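Local coordinates for protein restriction endonuclease EcoP15I, modification subunit (Escherichia coli, PDB 4ZCF) that methylates one adenine of the asymmetric DNA site 5'-CAGCAG-3' from S-adenosylmethionine and, with its Res partner, takes part in DNA restriction, at residues F141-L146 with E156-L161. Residues are numbered along the deposited sequence; the frame is centred on the assembly and turned at random.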
loop_
_atom_site.group_PDB
_atom_site.type_symbol
_atom_site.label_atom_id
_atom_site.label_comp_id
_atom_site.label_asym_id
_atom_site.label_seq_id
_atom_site.Cartn_x
_atom_site.Cartn_y
_atom_site.Cartn_z
ATOM N N PHE A 141 -2.482 -24.897 20.813
ATOM C CA PHE A 141 -3.907 -25.237 20.899
ATOM C C PHE A 141 -4.161 -26.715 20.557
ATOM O O PHE A 141 -3.266 -27.409 20.061
ATOM C CB PHE A 141 -4.769 -24.345 19.969
ATOM C CG PHE A 141 -4.725 -22.845 20.165
ATOM C CD1 PHE A 141 -5.302 -22.254 21.284
ATOM C CD2 PHE A 141 -4.192 -22.014 19.185
ATOM C CE1 PHE A 141 -5.284 -20.864 21.452
ATOM C CE2 PHE A 141 -4.178 -20.623 19.352
ATOM C CZ PHE A 141 -4.720 -20.059 20.483
ATOM N N THR A 142 -5.395 -27.184 20.839
ATOM C CA THR A 142 -5.895 -28.530 20.534
ATOM C C THR A 142 -6.760 -28.381 19.259
ATOM O O THR A 142 -7.305 -27.294 19.055
ATOM C CB THR A 142 -6.685 -29.110 21.733
ATOM O OG1 THR A 142 -7.959 -28.484 21.829
ATOM C CG2 THR A 142 -5.945 -28.964 23.060
ATOM N N PRO A 143 -6.904 -29.398 18.375
ATOM C CA PRO A 143 -7.732 -29.202 17.166
ATOM C C PRO A 143 -9.151 -28.747 17.469
ATOM O O PRO A 143 -9.766 -28.060 16.659
ATOM C CB PRO A 143 -7.712 -30.579 16.494
ATOM C CG PRO A 143 -6.454 -31.215 16.973
ATOM C CD PRO A 143 -6.327 -30.755 18.406
ATOM N N GLU A 144 -9.652 -29.105 18.663
ATOM C CA GLU A 144 -10.986 -28.749 19.151
ATOM C C GLU A 144 -11.015 -27.243 19.406
ATOM O O GLU A 144 -11.880 -26.550 18.863
ATOM C CB GLU A 144 -11.368 -29.553 20.433
ATOM C CG GLU A 144 -10.654 -30.890 20.647
ATOM C CD GLU A 144 -10.855 -32.004 19.628
ATOM O OE1 GLU A 144 -11.989 -32.163 19.116
ATOM O OE2 GLU A 144 -9.881 -32.752 19.378
ATOM N N GLN A 145 -10.019 -26.752 20.179
ATOM C CA GLN A 145 -9.792 -25.359 20.560
ATOM C C GLN A 145 -9.663 -24.416 19.346
ATOM O O GLN A 145 -10.353 -23.394 19.298
ATOM C CB GLN A 145 -8.539 -25.250 21.455
ATOM C CG GLN A 145 -8.790 -25.481 22.943
ATOM C CD GLN A 145 -9.008 -24.197 23.715
ATOM O OE1 GLN A 145 -8.188 -23.266 23.688
ATOM N NE2 GLN A 145 -10.095 -24.143 24.471
ATOM N N LEU A 146 -8.795 -24.761 18.373
ATOM C CA LEU A 146 -8.562 -23.951 17.166
ATOM C C LEU A 146 -9.807 -23.817 16.259
ATOM O O LEU A 146 -10.124 -22.709 15.820
ATOM C CB LEU A 146 -7.314 -24.444 16.389
ATOM C CG LEU A 146 -6.961 -23.747 15.055
ATOM C CD1 LEU A 146 -6.725 -22.259 15.239
ATOM C CD2 LEU A 146 -5.753 -24.395 14.410
ATOM N N GLU A 156 -9.557 -28.925 9.212
ATOM C CA GLU A 156 -8.659 -27.816 8.908
ATOM C C GLU A 156 -7.821 -27.454 10.142
ATOM O O GLU A 156 -6.610 -27.269 10.021
ATOM C CB GLU A 156 -9.421 -26.609 8.350
ATOM C CG GLU A 156 -8.522 -25.682 7.545
ATOM C CD GLU A 156 -9.192 -24.487 6.902
ATOM O OE1 GLU A 156 -10.070 -24.696 6.033
ATOM O OE2 GLU A 156 -8.841 -23.341 7.263
ATOM N N ALA A 157 -8.455 -27.431 11.333
ATOM C CA ALA A 157 -7.792 -27.172 12.618
ATOM C C ALA A 157 -6.762 -28.269 12.974
ATOM O O ALA A 157 -5.782 -27.983 13.674
ATOM C CB ALA A 157 -8.828 -27.042 13.716
ATOM N N LYS A 158 -6.987 -29.514 12.476
ATOM C CA LYS A 158 -6.095 -30.669 12.613
ATOM C C LYS A 158 -4.911 -30.492 11.647
ATOM O O LYS A 158 -3.765 -30.761 12.013
ATOM C CB LYS A 158 -6.832 -31.968 12.236
ATOM C CG LYS A 158 -7.643 -32.627 13.345
ATOM C CD LYS A 158 -8.492 -33.777 12.775
ATOM C CE LYS A 158 -9.137 -34.644 13.830
ATOM N NZ LYS A 158 -10.174 -33.918 14.607
ATOM N N ARG A 159 -5.210 -30.053 10.404
ATOM C CA ARG A 159 -4.253 -29.834 9.317
ATOM C C ARG A 159 -3.315 -28.674 9.583
ATOM O O ARG A 159 -2.137 -28.754 9.210
ATOM C CB ARG A 159 -4.967 -29.689 7.963
ATOM C CG ARG A 159 -5.415 -31.031 7.379
ATOM C CD ARG A 159 -6.066 -30.907 6.015
ATOM N NE ARG A 159 -6.827 -32.108 5.656
ATOM C CZ ARG A 159 -6.320 -33.185 5.053
ATOM N NH1 ARG A 159 -5.029 -33.232 4.735
ATOM N NH2 ARG A 159 -7.096 -34.223 4.771
ATOM N N ILE A 160 -3.821 -27.605 10.230
ATOM C CA ILE A 160 -3.009 -26.443 10.574
ATOM C C ILE A 160 -2.037 -26.888 11.659
ATOM O O ILE A 160 -0.837 -26.939 11.393
ATOM C CB ILE A 160 -3.844 -25.186 10.989
ATOM C CG1 ILE A 160 -4.634 -24.606 9.800
ATOM C CG2 ILE A 160 -2.948 -24.106 11.643
ATOM C CD1 ILE A 160 -5.853 -23.715 10.195
ATOM N N LEU A 161 -2.561 -27.288 12.850
ATOM C CA LEU A 161 -1.759 -27.734 13.993
ATOM C C LEU A 161 -0.708 -28.781 13.668
ATOM O O LEU A 161 0.354 -28.773 14.287
ATOM C CB LEU A 161 -2.614 -28.134 15.198
ATOM C CG LEU A 161 -3.421 -27.013 15.850
ATOM C CD1 LEU A 161 -4.329 -27.562 16.893
ATOM C CD2 LEU A 161 -2.532 -25.923 16.438
#
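P143 and A157 bring the two segments closest, their CA atoms 5.0 Å apart where the first turn of helix 143-150 lies against helix 154-164; the segments run in roughly opposing directions but well off antiparallel. T142 is the N-cap of the first helix: its OG1 accepts a nearly straight hydrogen bond from Q145 N (3.2 Å, 163°), a capping role for which the short threonine hydroxyl is well suited. P143 follows at a position where its missing N-H costs no helical bond. Alanine suits the close spacing at A157 because its side chain is a single methyl, which lies against P143 O. On the flank of the contact, P143 CB and CG pack on K158 CG, CB at 3.8 Å, the two side chains crossing at about a right angle. The lysine thus gives methylenes to the contact while its amine reaches the surface, near the opposite charge of E144 but not paired with it.

L146 holds CG anti to its backbone N (chi1 177°), bringing CG to the A157 methyl; chi2 (59°) then turns CD2 toward A157 O, I160 CG2 and L161 CG, the last 3.8 Å away. L161 runs past L146 in the opposite direction. Its forked end covers backbone too, CD1 lying 3.3 Å from F141 O. Y65 of helix 63-71 borders this seam, touching both L146 and I160. Two short consecutive helices, joined by a tight connection and packed at a skew through alanine and leucines, form a peripheral helical pair of the methylase region, its nearest atom about 38 Å from the bound nucleic acid.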